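Local coordinates for protein guanine deaminase (Escherichia coli, PDB 6OHB) that catalyses the zinc-dependent hydrolytic deamination of guanine to xanthine and ammonia, a step of purine degradation, at residues A[208-213]-A[256-261]; A[237-242]-A[278-283]; A[217-222]-A[263-268]. All blocks are in the same frame, centred on the assembly; numbering follows the deposited sequence.

Interaction 1: residues A[208-213]-A[256-261]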
# COMPACT_ATOMS: atom_id res chain seq x y z
N PRO A 208 26.02 12.47 -8.34
CA PRO A 208 25.34 13.63 -8.93
C PRO A 208 23.84 13.39 -8.90
O PRO A 208 23.38 12.31 -9.27
CB PRO A 208 25.89 13.68 -10.36
CG PRO A 208 26.29 12.25 -10.66
CD PRO A 208 26.66 11.61 -9.35
N ARG A 209 23.08 14.40 -8.46
CA ARG A 209 21.64 14.22 -8.33
C ARG A 209 21.02 13.77 -9.65
O ARG A 209 20.47 12.67 -9.75
CB ARG A 209 20.98 15.51 -7.83
CG ARG A 209 19.50 15.31 -7.47
CD ARG A 209 18.85 16.58 -6.95
NE ARG A 209 19.40 17.00 -5.66
CZ ARG A 209 18.89 16.65 -4.48
NH1 ARG A 209 17.82 15.86 -4.42
NH2 ARG A 209 19.45 17.10 -3.37
N PHE A 210 21.12 14.61 -10.67
CA PHE A 210 20.87 14.21 -12.05
C PHE A 210 21.52 15.25 -12.96
O PHE A 210 22.09 16.25 -12.50
CB PHE A 210 19.38 14.05 -12.35
CG PHE A 210 18.51 15.20 -11.89
CD1 PHE A 210 17.39 14.98 -11.12
CD2 PHE A 210 18.82 16.50 -12.24
CE1 PHE A 210 16.59 16.02 -10.70
CE2 PHE A 210 18.02 17.55 -11.83
CZ PHE A 210 16.91 17.31 -11.06
N ALA A 211 21.44 15.00 -14.27
CA ALA A 211 22.09 15.88 -15.23
C ALA A 211 21.56 17.32 -15.22
O ALA A 211 22.38 18.24 -15.34
CB ALA A 211 21.99 15.27 -16.64
N PRO A 212 20.25 17.58 -15.08
CA PRO A 212 19.79 18.98 -15.04
C PRO A 212 20.51 19.85 -14.03
O PRO A 212 20.78 21.02 -14.33
CB PRO A 212 18.30 18.84 -14.71
CG PRO A 212 17.91 17.57 -15.35
CD PRO A 212 19.11 16.65 -15.27
N THR A 213 20.85 19.33 -12.85
CA THR A 213 21.42 20.16 -11.80
C THR A 213 22.94 20.07 -11.75
O THR A 213 23.55 20.49 -10.76
CB THR A 213 20.84 19.79 -10.44
OG1 THR A 213 20.82 18.37 -10.28
CG2 THR A 213 19.42 20.35 -10.28
N ASP A 256 23.28 12.14 -27.29
CA ASP A 256 22.20 11.34 -27.88
C ASP A 256 21.20 10.85 -26.83
O ASP A 256 20.91 9.66 -26.71
CB ASP A 256 22.79 10.16 -28.66
CG ASP A 256 21.75 9.45 -29.53
OD1 ASP A 256 20.69 10.05 -29.81
OD2 ASP A 256 22.00 8.30 -29.93
N GLY A 257 20.66 11.78 -26.05
CA GLY A 257 19.66 11.47 -25.04
C GLY A 257 20.22 11.54 -23.63
O GLY A 257 21.35 11.96 -23.38
N TYR A 258 19.39 11.09 -22.69
CA TYR A 258 19.68 11.24 -21.27
C TYR A 258 20.84 10.33 -20.84
O TYR A 258 21.83 10.80 -20.27
CB TYR A 258 18.41 10.94 -20.47
CG TYR A 258 18.34 11.51 -19.07
CD1 TYR A 258 19.49 11.89 -18.38
CD2 TYR A 258 17.12 11.64 -18.42
CE1 TYR A 258 19.42 12.40 -17.09
CE2 TYR A 258 17.04 12.14 -17.13
CZ TYR A 258 18.19 12.52 -16.48
OH TYR A 258 18.09 13.03 -15.20
N LEU A 259 20.71 9.02 -21.07
CA LEU A 259 21.75 8.10 -20.62
C LEU A 259 23.09 8.39 -21.27
O LEU A 259 24.15 8.15 -20.67
CB LEU A 259 21.32 6.65 -20.90
CG LEU A 259 22.36 5.55 -20.63
CD1 LEU A 259 22.80 5.54 -19.17
CD2 LEU A 259 21.83 4.19 -21.04
N ASP A 260 23.09 8.92 -22.50
CA ASP A 260 24.35 9.18 -23.17
C ASP A 260 25.13 10.32 -22.53
O ASP A 260 26.36 10.35 -22.67
CB ASP A 260 24.11 9.48 -24.65
CG ASP A 260 25.41 9.55 -25.44
OD1 ASP A 260 25.97 8.48 -25.77
OD2 ASP A 260 25.88 10.68 -25.72
N VAL A 261 24.47 11.23 -21.82
CA VAL A 261 25.20 12.24 -21.06
C VAL A 261 26.07 11.58 -20.01
O VAL A 261 27.25 11.90 -19.86
CB VAL A 261 24.23 13.26 -20.44
CG1 VAL A 261 25.02 14.37 -19.75
CG2 VAL A 261 23.30 13.82 -21.49
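Tyr258, near the start of helix 258-264, reaches across to Phe210, Ala211 and Pro212 in the loop that follows strand 203-208. Its CG stands opposite the backbone N (chi1 -158°), which extends the ring from the helix so that its phenol end arrives at the loop. The hydroxyl oxygen OH lies 3.3 Å from Phe210 CB and 3.8 Å from Pro212 CD. These are packing contacts with carbon; the polar partner of the hydroxyl is Glu244 on helix 242-251, to which it is hydrogen-bonded. Further back on the ring, CE1 of Tyr258 rests 3.9 Å from Ala211 CB. The methyl comes in at a slant, while the pyrrolidine of Pro212 crosses the tyrosine at about a right angle.

Phe210 presents its root and not the end of its ring. With CG tucked between its own N and carbonyl carbon (chi1 49°), the ring leads away from Tyr258, and one of its faces is lined by Arg209 CG, 4.2 Å above the plane.

Three residues on, nearly a helical turn, Val261 adds a second, looser touch: its CG1 is 4.4 Å from Ala211 CB. The turn that brings valine and tyrosine to the same side is closed by the backbone hydrogen bond from Val261 N to Tyr258 O. Ala211 thus meets both, and its single methyl suits a place where the loop faces a tyrosine ring and a branched valine together.

The contact is small and buried, and no hydrogen bond spans it. Its chemistry is van der Waals packing around one phenol, which implies that tyrosine serves two ends here: apolar ring carbon for the loop bearing the probable substrate-binding residues Arg209 and Phe210 to pack against, and a hydroxyl bonded to Glu244.

Interaction 2: residues A[237-242]-A[278-283]; sequences HLCENK and VHLEEK. With ZN (zinc ion), chain E.
Two backbone hydrogen bonds join Cys239 to Val278 and His279, and both end on one oxygen. Val278 N gives the shorter to Cys239 O, 2.8 Å but bent at 137°; His279 N gives a longer, straighter one to the same Cys239 O at 3.3 Å and 159°. Successive amides thus share one acceptor, each tilted from the carbonyl plane, where the chain leaves strand 233-238 with Cys239 taking up positive phi.

Flat-group packing centres on His279. Lys242 CG makes a CH-pi contact over one face, 4.0 Å from the ring centroid, and the lysine chain, bent at chi3 and chi4 (both near +60°), curls back to hold NZ over the same face. Val278 CG1 lines the opposite face. Glu240 O comes obliquely to within 3.6 Å of CD2 of His279, and the imidazole NE2 is hydrogen-bonded to Ser307 O. Replacing this ring by an alanine side chain would probably leave Ser307 O without its mate and let the Lys242 chain turn freely over the gap.

Apolar contacts are fewer: Leu280 CD2 meets Cys239 SG at 3.8 Å and Leu238 CD2 at 4.2 Å. The slim cysteine suits its place, since its CB also lies 3.3 Å from His279 O.

Metal binding occupies the other end: His237 NE2 binds the zinc ion at 2.0 Å, alongside His82, His84 and Asp327. The chemistry implies a division of labour: His237 serves the zinc ion, residues 237-240 probably help bind substrate, the side chains of Leu238 and Cys239 pack against Leu280, and the Cys239 carbonyl ties the segment to the next loop.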
# COMPACT_ATOMS: atom_id res chain seq x y z
N HIS A 237 19.92 9.64 -10.78
CA HIS A 237 18.57 9.46 -11.30
C HIS A 237 18.60 9.46 -12.84
O HIS A 237 19.44 10.14 -13.45
CB HIS A 237 17.63 10.56 -10.79
CG HIS A 237 17.29 10.48 -9.33
ND1 HIS A 237 18.05 11.10 -8.35
CD2 HIS A 237 16.25 9.91 -8.68
CE1 HIS A 237 17.49 10.90 -7.17
NE2 HIS A 237 16.40 10.17 -7.34
N LEU A 238 17.70 8.70 -13.47
CA LEU A 238 17.70 8.61 -14.93
C LEU A 238 16.31 8.33 -15.48
O LEU A 238 15.69 7.33 -15.10
CB LEU A 238 18.67 7.52 -15.41
CG LEU A 238 18.75 7.22 -16.91
CD1 LEU A 238 19.42 8.38 -17.64
CD2 LEU A 238 19.52 5.92 -17.16
N CYS A 239 15.85 9.19 -16.40
CA CYS A 239 14.58 9.05 -17.11
C CYS A 239 13.43 8.63 -16.19
O CYS A 239 12.73 7.64 -16.43
CB CYS A 239 14.70 8.10 -18.30
SG CYS A 239 16.15 8.35 -19.34
N GLU A 240 13.21 9.43 -15.16
CA GLU A 240 12.07 9.21 -14.28
C GLU A 240 10.79 9.78 -14.89
O GLU A 240 9.73 9.15 -14.82
CB GLU A 240 12.34 9.84 -12.91
CG GLU A 240 11.22 9.68 -11.88
CD GLU A 240 11.59 10.29 -10.52
OE1 GLU A 240 12.66 10.92 -10.43
OE2 GLU A 240 10.81 10.13 -9.56
N ASN A 241 10.89 10.96 -15.50
CA ASN A 241 9.74 11.73 -15.96
C ASN A 241 10.02 12.30 -17.34
O ASN A 241 11.16 12.64 -17.67
CB ASN A 241 9.42 12.84 -14.95
CG ASN A 241 8.29 13.73 -15.39
OD1 ASN A 241 8.49 14.91 -15.67
ND2 ASN A 241 7.08 13.17 -15.45
N LYS A 242 8.96 12.41 -18.16
CA LYS A 242 9.12 12.88 -19.53
C LYS A 242 9.57 14.34 -19.59
O LYS A 242 10.38 14.72 -20.44
CB LYS A 242 7.81 12.69 -20.30
CG LYS A 242 7.05 11.43 -19.90
CD LYS A 242 5.84 11.18 -20.80
CE LYS A 242 6.27 10.88 -22.22
NZ LYS A 242 7.17 9.68 -22.30
N VAL A 278 12.14 4.90 -16.08
CA VAL A 278 10.76 4.60 -16.47
C VAL A 278 10.55 4.77 -17.97
O VAL A 278 9.78 4.02 -18.58
CB VAL A 278 9.80 5.49 -15.66
CG1 VAL A 278 8.35 5.20 -16.02
CG2 VAL A 278 10.04 5.30 -14.16
N HIS A 279 11.23 5.73 -18.59
CA HIS A 279 11.05 6.05 -20.01
C HIS A 279 12.39 5.93 -20.71
O HIS A 279 13.08 6.93 -20.93
CB HIS A 279 10.44 7.45 -20.18
CG HIS A 279 9.21 7.67 -19.36
ND1 HIS A 279 8.00 7.08 -19.67
CD2 HIS A 279 9.00 8.41 -18.25
CE1 HIS A 279 7.10 7.45 -18.78
NE2 HIS A 279 7.68 8.26 -17.91
N LEU A 280 12.78 4.70 -21.05
CA LEU A 280 14.02 4.45 -21.78
C LEU A 280 13.72 4.13 -23.23
O LEU A 280 12.81 3.36 -23.54
CB LEU A 280 14.79 3.28 -21.16
CG LEU A 280 15.37 3.44 -19.75
CD1 LEU A 280 15.95 2.11 -19.28
CD2 LEU A 280 16.43 4.54 -19.71
N GLU A 281 14.52 4.70 -24.13
CA GLU A 281 14.48 4.25 -25.51
C GLU A 281 15.17 2.89 -25.59
O GLU A 281 15.79 2.42 -24.64
CB GLU A 281 15.15 5.26 -26.44
N GLU A 282 15.08 2.25 -26.76
CA GLU A 282 15.71 0.94 -26.87
C GLU A 282 17.23 1.06 -26.96
O GLU A 282 17.95 0.18 -26.46
CB GLU A 282 15.17 0.20 -28.10
CG GLU A 282 15.44 -1.29 -28.10
CD GLU A 282 14.36 -2.09 -27.39
OE1 GLU A 282 13.44 -1.47 -26.83
OE2 GLU A 282 14.43 -3.33 -27.42
N LYS A 283 17.72 2.16 -27.54
CA LYS A 283 19.13 2.53 -27.46
C LYS A 283 19.62 2.48 -26.02
O LYS A 283 20.68 1.90 -25.73
CB LYS A 283 19.35 3.91 -28.06
ZN ZN E . 15.38 9.51 -5.70

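Interaction 3: residues A[217-222]-A[263-268]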
# COMPACT_ATOMS: atom_id res chain seq x y z
N GLU A 217 31.04 21.19 -16.26
CA GLU A 217 32.22 21.17 -15.41
C GLU A 217 32.07 20.17 -14.27
O GLU A 217 32.99 19.40 -13.98
CB GLU A 217 32.48 22.57 -14.85
CG GLU A 217 33.18 23.50 -15.83
CD GLU A 217 32.32 23.83 -17.04
OE1 GLU A 217 31.26 24.48 -16.86
OE2 GLU A 217 32.68 23.41 -18.15
N GLN A 218 30.91 20.17 -13.62
CA GLN A 218 30.69 19.23 -12.52
C GLN A 218 30.62 17.79 -13.03
O GLN A 218 31.09 16.87 -12.35
CB GLN A 218 29.42 19.59 -11.76
CG GLN A 218 29.25 18.82 -10.47
CD GLN A 218 28.14 19.37 -9.61
OE1 GLN A 218 26.96 19.21 -9.93
NE2 GLN A 218 28.51 20.02 -8.51
N MET A 219 30.01 17.57 -14.19
CA MET A 219 30.00 16.23 -14.77
C MET A 219 31.42 15.75 -15.04
O MET A 219 31.75 14.58 -14.82
CB MET A 219 29.16 16.20 -16.05
CG MET A 219 27.66 16.41 -15.83
SD MET A 219 26.78 15.08 -14.96
CE MET A 219 27.04 13.69 -16.07
N ALA A 220 32.29 16.66 -15.51
CA ALA A 220 33.70 16.31 -15.70
C ALA A 220 34.38 15.98 -14.38
O ALA A 220 35.20 15.06 -14.31
CB ALA A 220 34.43 17.43 -16.43
N MET A 221 34.05 16.72 -13.31
CA MET A 221 34.63 16.41 -12.01
C MET A 221 34.18 15.04 -11.50
O MET A 221 34.97 14.29 -10.92
CB MET A 221 34.26 17.50 -10.99
CG MET A 221 34.94 18.84 -11.24
SD MET A 221 36.73 18.72 -11.36
CE MET A 221 37.26 20.02 -10.24
N ALA A 222 32.91 14.68 -11.73
CA ALA A 222 32.44 13.36 -11.35
C ALA A 222 33.15 12.27 -12.14
O ALA A 222 33.53 11.23 -11.58
CB ALA A 222 30.93 13.25 -11.54
N HIS A 263 26.99 8.41 -20.03
CA HIS A 263 27.91 7.48 -20.69
C HIS A 263 29.15 8.20 -21.22
O HIS A 263 30.27 7.69 -21.08
CB HIS A 263 27.18 6.75 -21.82
CG HIS A 263 28.03 5.74 -22.54
ND1 HIS A 263 28.49 4.59 -21.94
CD2 HIS A 263 28.49 5.71 -23.81
CE1 HIS A 263 29.20 3.90 -22.81
NE2 HIS A 263 29.21 4.56 -23.96
N GLN A 264 28.97 9.37 -21.85
CA GLN A 264 30.11 10.09 -22.41
C GLN A 264 31.03 10.60 -21.32
O GLN A 264 32.24 10.76 -21.55
CB GLN A 264 29.63 11.26 -23.28
CG GLN A 264 28.92 10.85 -24.57
CD GLN A 264 29.67 9.80 -25.38
OE1 GLN A 264 30.89 9.89 -25.55
NE2 GLN A 264 28.95 8.80 -25.87
N TYR A 265 30.50 10.88 -20.13
CA TYR A 265 31.32 11.24 -18.98
C TYR A 265 31.80 10.01 -18.20
O TYR A 265 32.16 10.15 -17.03
CB TYR A 265 30.56 12.20 -18.06
CG TYR A 265 30.47 13.61 -18.60
CD1 TYR A 265 31.59 14.44 -18.63
CD2 TYR A 265 29.26 14.12 -19.07
CE1 TYR A 265 31.51 15.73 -19.12
CE2 TYR A 265 29.18 15.41 -19.57
CZ TYR A 265 30.30 16.21 -19.59
OH TYR A 265 30.21 17.49 -20.08
N GLY A 266 31.79 8.84 -18.82
CA GLY A 266 32.32 7.63 -18.20
C GLY A 266 31.71 7.26 -16.86
O GLY A 266 32.43 6.78 -15.98
N LEU A 267 30.41 7.47 -16.70
CA LEU A 267 29.72 7.15 -15.45
C LEU A 267 28.78 5.96 -15.59
O LEU A 267 27.98 5.71 -14.69
CB LEU A 267 28.95 8.37 -14.94
CG LEU A 267 29.76 9.59 -14.53
CD1 LEU A 267 28.84 10.78 -14.29
CD2 LEU A 267 30.58 9.29 -13.29
N THR A 268 28.88 5.22 -16.69
CA THR A 268 28.21 3.94 -16.82
C THR A 268 29.22 2.83 -16.57
O THR A 268 30.43 3.04 -16.67
CB THR A 268 27.58 3.79 -18.20
OG1 THR A 268 28.61 3.77 -19.20
CG2 THR A 268 26.63 4.94 -18.49
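Met219 of helix 216-228 lies across Tyr265 at about a right angle, and its side chain can be followed outward atom by atom. CB sits squarely above the phenol ring, 3.5 Å from the centroid and only 8° off the normal, a close CH-pi contact. CG moves toward the rim, 4.2 Å from Tyr265 CE2. The chain then folds at chi2 (-68°) and again at chi3, keeping SD 5.5 Å from the ring centroid, where it makes an oblique Met-aromatic contact at 32° from the normal. At the tip, CE returns to the tyrosine, 3.8 Å from its CD2, and at the same time touches Leu267 CD1 at 3.9 Å. An unbranched, flexible methionine suits this place because it can fold back along one side of the ring, past its rim, and still meet Leu267 with its methyl.

The alanines of the same helix let the other segment come near. The Tyr265 ring extends past Met219 to place CE1 3.8 Å from Ala220 N, and Leu267 CD1 lies 4.2 Å from Ala222 CB. No hydrogen bond crosses, so the joint is purely one of packing.

Tyr265 and Leu267 can both face helix 216-228 because the chain turns between them. Gly266, with positive phi, is the C-prime residue of a Schellman motif that ends helix 258-264, with Leu267 N directed to Tyr262 O and Gly266 N bonded to His263 O. The result is a helix terminus packed against the side of a neighbouring helix, an arrangement at home in the outer helical layer of the amidohydrolase TIM barrel.

Helix 258-264 connects interactions 1 and 3, whose centres are 9 Å apart: its beginning faces the loop at 208-213 and its end faces helix 216-228, with Val261 O 4.2 Å from Met219 CE. Interactions 1 and 2, with centres 10 Å apart, meet at the active site. Tyr258 CE2 packs 3.3 Å from Cys239 N, and Arg209 O lies 3.2 Å from ND1 of the zinc ligand His237, a probable second-shell hydrogen bond that would help to orient the imidazole. The Phe210 side chain is about 8 Å from the zinc ion. Interaction 3 stands further back, its centre 18 Å from that of interaction 2 and their nearest atoms about 7 Å apart.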